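KLLA0F12672p (Kluyveromyces lactis, PDB 4M3O) probably removes phosphate from the C-terminal heptapeptide repeats of RNA polymerase II, this chain being the zinc-binding N-terminal domain of an RPAP2-family protein. Local coordinates at residues E6-K9 against E10-K14; R20-I24 against R25-T29; I32-I35 against D36-T40. All coordinates share one frame; numbering follows the deposited sequence.

The three contacts are local ones on two helices that follow each other in the chain. Interaction 1 takes up nearly all of helix 5-13, interaction 2 starts helix 24-40, and interaction 3 forms the far end of that same helix, about 17 Å from interaction 2 between centres. Interactions 1 and 3 touch, their centres about 11 Å apart: CD2 of L37 lies 3.5 Å from OE1 of E7, and CG2 of V12 packs on the backbone of N33 and L34. Interactions 1 and 2 do not touch. Interaction 3 stands towards the zinc site of C74, C79, C112 and H116, the side chain of L38 being about 14 Å from the metal.

Interaction 1: residues E6-K9 against E10-K14; sequences EEIK and EVVLK
Helix 5-13 brings I8 and V12 together on its buried side. I8 CG2, anti to the backbone N, runs alongside V12 and stops 4.1 Å from its CB, so two branched aliphatic side chains fill one inward-facing strip. At the same point the backbone changes character. I8 O is gripped by two amides, V12 N at 2.8 Å and L13 N at 3.2 Å; the second reaches back five residues, a pi-type spacing, and so the helix widens there. Just before it the spacing is regular, with E10 N bonding to E6 O at 3.1 Å and V11 N to E7 O at 2.8 Å.

E7 lies beside V11 and points the same way. Its chain bends at chi2 (-116°), laying OE1 3.7 Å from V11 CG2, while OE2 goes to K41 in a salt bridge; a glutamate suits this border because its methylenes and its charge can serve different neighbours. On the solvent side K14 NZ makes a weak salt bridge with E10 OE1. I8 and L13 both press on Y51 of helix 46-52, and V12 rests on I30 of helix 24-40. The bond from L13 N to I8 O is the mark of a pi-type turn near the end of an otherwise regular alpha-helix.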
loop_
_atom_site.group_PDB
_atom_site.type_symbol
_atom_site.label_atom_id
_atom_site.label_comp_id
_atom_site.label_asym_id
_atom_site.label_seq_id
_atom_site.Cartn_x
_atom_site.Cartn_y
_atom_site.Cartn_z
ATOM N N GLU A 6 -4.621 13.130 2.918
ATOM C CA GLU A 6 -5.330 14.248 2.265
ATOM C C GLU A 6 -5.366 14.078 0.757
ATOM O O GLU A 6 -6.390 14.229 0.093
ATOM C CB GLU A 6 -4.634 15.586 2.641
ATOM C CG GLU A 6 -4.915 16.105 4.088
ATOM C CD GLU A 6 -4.539 15.151 5.236
ATOM O OE1 GLU A 6 -3.386 14.606 5.278
ATOM O OE2 GLU A 6 -5.411 14.945 6.125
ATOM N N GLU A 7 -4.208 13.804 0.216
ATOM C CA GLU A 7 -4.053 13.495 -1.210
ATOM C C GLU A 7 -4.875 12.289 -1.701
ATOM O O GLU A 7 -5.541 12.336 -2.736
ATOM C CB GLU A 7 -2.580 13.192 -1.428
ATOM C CG GLU A 7 -1.951 13.917 -2.577
ATOM C CD GLU A 7 -1.494 12.981 -3.635
ATOM O OE1 GLU A 7 -2.356 12.338 -4.265
ATOM O OE2 GLU A 7 -0.277 12.879 -3.819
ATOM N N ILE A 8 -4.797 11.185 -0.966
ATOM C CA ILE A 8 -5.599 9.987 -1.300
ATOM C C ILE A 8 -7.083 10.340 -1.378
ATOM O O ILE A 8 -7.760 9.976 -2.337
ATOM C CB ILE A 8 -5.342 8.860 -0.302
ATOM C CG1 ILE A 8 -3.893 8.351 -0.501
ATOM C CG2 ILE A 8 -6.341 7.694 -0.492
ATOM C CD1 ILE A 8 -3.352 7.668 0.717
ATOM N N LYS A 9 -7.569 11.119 -0.427
ATOM C CA LYS A 9 -8.993 11.486 -0.376
ATOM C C LYS A 9 -9.333 12.295 -1.593
ATOM O O LYS A 9 -10.352 12.087 -2.223
ATOM C CB LYS A 9 -9.285 12.262 0.887
ATOM C CG LYS A 9 -9.325 11.363 2.110
ATOM C CD LYS A 9 -9.545 12.156 3.392
ATOM C CE LYS A 9 -9.640 11.231 4.600
ATOM N NZ LYS A 9 -10.132 11.982 5.788
ATOM N N GLU A 10 -8.433 13.182 -1.965
ATOM C CA GLU A 10 -8.659 14.030 -3.116
ATOM C C GLU A 10 -8.542 13.326 -4.468
ATOM O O GLU A 10 -9.356 13.578 -5.368
ATOM C CB GLU A 10 -7.696 15.230 -3.067
ATOM C CG GLU A 10 -8.278 16.445 -2.391
ATOM C CD GLU A 10 -9.475 16.954 -3.143
ATOM O OE1 GLU A 10 -9.348 17.220 -4.356
ATOM O OE2 GLU A 10 -10.541 17.055 -2.514
ATOM N N VAL A 11 -7.527 12.486 -4.643
ATOM C CA VAL A 11 -7.251 11.879 -5.986
ATOM C C VAL A 11 -7.810 10.462 -6.135
ATOM O O VAL A 11 -7.784 9.904 -7.240
ATOM C CB VAL A 11 -5.719 11.834 -6.314
ATOM C CG1 VAL A 11 -5.403 11.081 -7.613
ATOM C CG2 VAL A 11 -5.169 13.226 -6.441
ATOM N N VAL A 12 -8.260 9.840 -5.047
ATOM C CA VAL A 12 -8.800 8.495 -5.133
ATOM C C VAL A 12 -10.253 8.460 -4.685
ATOM O O VAL A 12 -11.118 7.928 -5.368
ATOM C CB VAL A 12 -7.965 7.492 -4.298
ATOM C CG1 VAL A 12 -8.579 6.099 -4.375
ATOM C CG2 VAL A 12 -6.519 7.440 -4.788
ATOM N N LEU A 13 -10.528 8.975 -3.508
ATOM C CA LEU A 13 -11.858 8.766 -2.944
ATOM C C LEU A 13 -12.917 9.840 -3.259
ATOM O O LEU A 13 -14.117 9.628 -2.977
ATOM C CB LEU A 13 -11.735 8.655 -1.447
ATOM C CG LEU A 13 -11.012 7.398 -0.921
ATOM C CD1 LEU A 13 -10.856 7.579 0.572
ATOM C CD2 LEU A 13 -11.764 6.089 -1.193
ATOM N N LYS A 14 -12.475 10.977 -3.820
ATOM C CA LYS A 14 -13.333 12.172 -3.910
ATOM C C LYS A 14 -14.720 11.840 -4.532
ATOM O O LYS A 14 -15.749 12.172 -3.970
ATOM C CB LYS A 14 -12.568 13.290 -4.610
ATOM C CG LYS A 14 -13.379 14.481 -5.073
ATOM C CD LYS A 14 -12.453 15.528 -5.667
ATOM C CE LYS A 14 -13.208 16.820 -5.907
ATOM N NZ LYS A 14 -12.323 17.998 -5.693
#

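Interaction 2: residues R20-I24 against R25-T29; sequences RQLTI and REVET
The carboxylate of E26 reaches back to T23, and OE2 takes the backbone N-H of T23 on its anti side. The bond is short and nearly straight, 2.8 Å from T23 N to E26 OE2 with an N-H...O angle of 171°, and the donor stands 19° out of the carboxylate plane. A second flat group, the guanidinium of R25, meets E28 OE1 at its edge and in its plane, but the salt bridge through NE is weak.

T23 answers E26 in return. With chi1 at 65° its OG1 sits between the backbone N and the carbonyl carbon, from where it accepts the amide of E26 at 3.2 Å between OG1 and N. This reciprocal pair is a capping box, with T23 as N-cap; threonine offers a short hydroxyl for an amide of the first turn, and glutamate is long enough to come back to the amide of the cap. Replacing E26 by an alanine would probably leave the T23 amide without its acceptor and the first turn less firmly fixed. V27 N then bonds to T23 O at 3.0 Å, beginning the regular ladder. Further on, T29 N and T29 OG1 reach R25 O from opposite faces of its plane, OG1 at 2.7 Å.

Just before the cap, L22 CB touches V27 CG2 at 4.0 Å, the two side chains crossing at about a right angle. The box thus starts helix 24-40 directly after the loop from helix 5-13, with E26 against Y16 and H19 of that loop, L22 on H139 and V27 on L132.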
loop_
_atom_site.group_PDB
_atom_site.type_symbol
_atom_site.label_atom_id
_atom_site.label_comp_id
_atom_site.label_asym_id
_atom_site.label_seq_id
_atom_site.Cartn_x
_atom_site.Cartn_y
_atom_site.Cartn_z
ATOM N N ARG A 20 -23.650 5.891 -0.518
ATOM C CA ARG A 20 -23.810 5.117 0.674
ATOM C C ARG A 20 -23.499 3.679 0.418
ATOM O O ARG A 20 -23.308 2.920 1.316
ATOM C CB ARG A 20 -25.173 5.293 1.293
ATOM C CG ARG A 20 -26.338 5.183 0.373
ATOM C CD ARG A 20 -27.481 6.013 0.924
ATOM N NE ARG A 20 -28.178 5.321 1.976
ATOM C CZ ARG A 20 -28.925 4.256 1.779
ATOM N NH1 ARG A 20 -29.089 3.771 0.575
ATOM N NH2 ARG A 20 -29.511 3.667 2.793
ATOM N N GLN A 21 -23.459 3.341 -0.846
ATOM C CA GLN A 21 -23.011 2.034 -1.303
ATOM C C GLN A 21 -22.203 2.127 -2.582
ATOM O O GLN A 21 -22.449 2.969 -3.437
ATOM C CB GLN A 21 -24.156 1.075 -1.496
ATOM C CG GLN A 21 -24.725 0.641 -0.171
ATOM C CD GLN A 21 -25.577 -0.570 -0.338
ATOM O OE1 GLN A 21 -26.251 -0.714 -1.355
ATOM N NE2 GLN A 21 -25.553 -1.461 0.650
ATOM N N LEU A 22 -21.233 1.242 -2.688
ATOM C CA LEU A 22 -20.406 1.150 -3.886
ATOM C C LEU A 22 -20.713 -0.107 -4.662
ATOM O O LEU A 22 -20.995 -1.170 -4.070
ATOM C CB LEU A 22 -18.944 1.117 -3.467
ATOM C CG LEU A 22 -18.433 2.341 -2.786
ATOM C CD1 LEU A 22 -16.979 2.139 -2.399
ATOM C CD2 LEU A 22 -18.609 3.578 -3.685
ATOM N N THR A 23 -20.634 0.001 -5.979
ATOM C CA THR A 23 -20.642 -1.183 -6.826
ATOM C C THR A 23 -19.239 -1.829 -6.782
ATOM O O THR A 23 -18.227 -1.199 -6.372
ATOM C CB THR A 23 -20.948 -0.855 -8.299
ATOM O OG1 THR A 23 -19.892 -0.065 -8.847
ATOM C CG2 THR A 23 -22.315 -0.068 -8.500
ATOM N N ILE A 24 -19.194 -3.050 -7.266
ATOM C CA ILE A 24 -17.968 -3.801 -7.463
ATOM C C ILE A 24 -17.019 -3.073 -8.378
ATOM O O ILE A 24 -15.818 -3.019 -8.105
ATOM C CB ILE A 24 -18.244 -5.256 -7.965
ATOM C CG1 ILE A 24 -19.159 -6.017 -6.959
ATOM C CG2 ILE A 24 -16.918 -6.037 -8.020
ATOM C CD1 ILE A 24 -20.159 -7.032 -7.537
ATOM N N ARG A 25 -17.521 -2.427 -9.419
ATOM C CA ARG A 25 -16.619 -1.681 -10.320
ATOM C C ARG A 25 -15.996 -0.477 -9.680
ATOM O O ARG A 25 -14.890 -0.106 -10.046
ATOM C CB ARG A 25 -17.307 -1.171 -11.592
ATOM C CG ARG A 25 -17.638 -2.257 -12.576
ATOM C CD ARG A 25 -16.394 -2.717 -13.332
ATOM N NE ARG A 25 -16.339 -4.153 -13.514
ATOM C CZ ARG A 25 -17.122 -4.846 -14.307
ATOM N NH1 ARG A 25 -18.075 -4.256 -15.059
ATOM N NH2 ARG A 25 -16.938 -6.137 -14.397
ATOM N N GLU A 26 -16.752 0.207 -8.809
ATOM C CA GLU A 26 -16.275 1.420 -8.170
ATOM C C GLU A 26 -15.210 1.019 -7.142
ATOM O O GLU A 26 -14.253 1.686 -7.019
ATOM C CB GLU A 26 -17.420 2.165 -7.514
ATOM C CG GLU A 26 -18.370 2.831 -8.516
ATOM C CD GLU A 26 -19.699 3.268 -7.906
ATOM O OE1 GLU A 26 -20.227 4.300 -8.363
ATOM O OE2 GLU A 26 -20.225 2.583 -6.985
ATOM N N VAL A 27 -15.415 -0.071 -6.429
ATOM C CA VAL A 27 -14.414 -0.625 -5.495
ATOM C C VAL A 27 -13.115 -0.970 -6.237
ATOM O O VAL A 27 -12.008 -0.613 -5.816
ATOM C CB VAL A 27 -14.934 -1.879 -4.788
ATOM C CG1 VAL A 27 -13.802 -2.570 -4.057
ATOM C CG2 VAL A 27 -16.020 -1.536 -3.772
ATOM N N GLU A 28 -13.248 -1.662 -7.367
ATOM C CA GLU A 28 -12.057 -1.956 -8.185
ATOM C C GLU A 28 -11.359 -0.668 -8.655
ATOM O O GLU A 28 -10.135 -0.635 -8.807
ATOM C CB GLU A 28 -12.444 -2.808 -9.405
ATOM C CG GLU A 28 -12.936 -4.202 -9.032
ATOM C CD GLU A 28 -13.560 -4.977 -10.233
ATOM O OE1 GLU A 28 -13.787 -4.379 -11.326
ATOM O OE2 GLU A 28 -13.844 -6.206 -10.078
ATOM N N THR A 29 -12.145 0.355 -8.980
ATOM C CA THR A 29 -11.569 1.603 -9.514
ATOM C C THR A 29 -10.735 2.263 -8.375
ATOM O O THR A 29 -9.676 2.839 -8.616
ATOM C CB THR A 29 -12.668 2.563 -10.048
ATOM O OG1 THR A 29 -13.458 1.900 -11.045
ATOM C CG2 THR A 29 -12.097 3.906 -10.655
#

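Interaction 3: residues I32-I35 against D36-T40; sequences INLI and DLLIT
L38 turns back over L34, the residue one helical turn before it. Its CB stands 3.7 Å from L34 O. With chi1 at -59° CG lies beside the backbone N, and this brings it within 3.3 Å of the same carbonyl oxygen. CD1 at the tip then meets L34 CD1 at 3.8 Å, the two side chains slanting across each other. The meeting depends equally on L34, whose CG is anti to its backbone N (chi1 177°). Two leucines suit this place, since both are buried and a methyl of each can meet the other. Under them L38 N bonds to L34 O at 2.9 Å.

Another side of the helix is more polar. D36 lies alongside I32, its OD1 3.7 Å from I32 CG2, and a water makes weak bonds to D36 OD1 and N33 ND2, consistent with an aspartate and an asparagine at a solvent-facing site. D36 N and L37 N keep the regular spacing, bonding to I32 O and N33 O, each at 3.0 Å; the bond from I39 N to I35 O is weak.

L37 packs on E7 and I8 of helix 5-13, while L38 touches L64 of helix 58-70 and its carbonyl oxygen accepts from R68. Buried leucines on one side and D36 with its water on another fit a largely amphipathic alpha-helix, here the closing turns of helix 24-40, packed against helices 5-13 and 58-70.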
loop_
_atom_site.group_PDB
_atom_site.type_symbol
_atom_site.label_atom_id
_atom_site.label_comp_id
_atom_site.label_asym_id
_atom_site.label_seq_id
_atom_site.Cartn_x
_atom_site.Cartn_y
_atom_site.Cartn_z
ATOM N N ILE A 32 -7.412 0.377 -7.983
ATOM C CA ILE A 32 -6.510 0.682 -9.091
ATOM C C ILE A 32 -5.915 2.064 -8.969
ATOM O O ILE A 32 -4.730 2.269 -9.247
ATOM C CB ILE A 32 -7.203 0.559 -10.451
ATOM C CG1 ILE A 32 -7.318 -0.918 -10.827
ATOM C CG2 ILE A 32 -6.466 1.323 -11.563
ATOM C CD1 ILE A 32 -8.190 -1.128 -12.053
ATOM N N ASN A 33 -6.721 3.037 -8.578
ATOM C CA ASN A 33 -6.222 4.404 -8.508
ATOM C C ASN A 33 -5.256 4.524 -7.321
ATOM O O ASN A 33 -4.240 5.200 -7.391
ATOM C CB ASN A 33 -7.364 5.429 -8.411
ATOM C CG ASN A 33 -8.131 5.566 -9.728
ATOM O OD1 ASN A 33 -9.323 5.876 -9.727
ATOM N ND2 ASN A 33 -7.462 5.294 -10.846
ATOM N N LEU A 34 -5.563 3.819 -6.247
ATOM C CA LEU A 34 -4.671 3.850 -5.073
ATOM C C LEU A 34 -3.288 3.203 -5.389
ATOM O O LEU A 34 -2.240 3.789 -5.174
ATOM C CB LEU A 34 -5.365 3.186 -3.874
ATOM C CG LEU A 34 -4.503 3.088 -2.612
ATOM C CD1 LEU A 34 -4.127 4.478 -2.118
ATOM C CD2 LEU A 34 -5.212 2.345 -1.507
ATOM N N ILE A 35 -3.303 2.022 -5.948
ATOM C CA ILE A 35 -2.067 1.355 -6.361
ATOM C C ILE A 35 -1.246 2.196 -7.326
ATOM O O ILE A 35 -0.031 2.399 -7.124
ATOM C CB ILE A 35 -2.384 -0.067 -6.895
ATOM C CG1 ILE A 35 -2.695 -0.982 -5.691
ATOM C CG2 ILE A 35 -1.218 -0.609 -7.681
ATOM C CD1 ILE A 35 -3.727 -2.066 -5.939
ATOM N N ASP A 36 -1.903 2.754 -8.322
ATOM C CA ASP A 36 -1.255 3.688 -9.244
ATOM C C ASP A 36 -0.570 4.856 -8.522
ATOM O O ASP A 36 0.558 5.253 -8.891
ATOM C CB ASP A 36 -2.276 4.267 -10.235
ATOM C CG ASP A 36 -2.256 3.569 -11.600
ATOM O OD1 ASP A 36 -3.344 3.156 -12.070
ATOM O OD2 ASP A 36 -1.165 3.466 -12.229
ATOM N N LEU A 37 -1.257 5.435 -7.530
ATOM C CA LEU A 37 -0.689 6.544 -6.770
ATOM C C LEU A 37 0.518 6.056 -6.007
ATOM O O LEU A 37 1.544 6.749 -5.934
ATOM C CB LEU A 37 -1.701 7.104 -5.762
ATOM C CG LEU A 37 -1.206 8.367 -5.037
ATOM C CD1 LEU A 37 -0.895 9.473 -6.045
ATOM C CD2 LEU A 37 -2.255 8.843 -4.034
ATOM N N LEU A 38 0.440 4.833 -5.474
ATOM C CA LEU A 38 1.572 4.366 -4.618
ATOM C C LEU A 38 2.770 3.788 -5.384
ATOM O O LEU A 38 3.745 3.360 -4.782
ATOM C CB LEU A 38 1.059 3.360 -3.587
ATOM C CG LEU A 38 -0.033 3.962 -2.674
ATOM C CD1 LEU A 38 -0.625 2.958 -1.723
ATOM C CD2 LEU A 38 0.517 5.168 -1.934
ATOM N N ILE A 39 2.696 3.768 -6.706
ATOM C CA ILE A 39 3.885 3.461 -7.528
ATOM C C ILE A 39 4.546 4.697 -8.155
ATOM O O ILE A 39 5.741 4.651 -8.496
ATOM C CB ILE A 39 3.581 2.425 -8.622
ATOM C CG1 ILE A 39 2.687 3.054 -9.686
ATOM C CG2 ILE A 39 2.975 1.195 -7.965
ATOM C CD1 ILE A 39 3.251 2.915 -11.088
ATOM N N THR A 40 3.770 5.781 -8.297
ATOM C CA THR A 40 4.256 7.068 -8.766
ATOM C C THR A 40 4.903 7.805 -7.624
ATOM O O THR A 40 5.878 8.511 -7.857
ATOM C CB THR A 40 3.131 7.919 -9.386
ATOM O OG1 THR A 40 1.974 7.908 -8.539
ATOM C CG2 THR A 40 2.738 7.316 -10.664
HETATM O O HOH W 1 -5.059 5.906 -11.418
#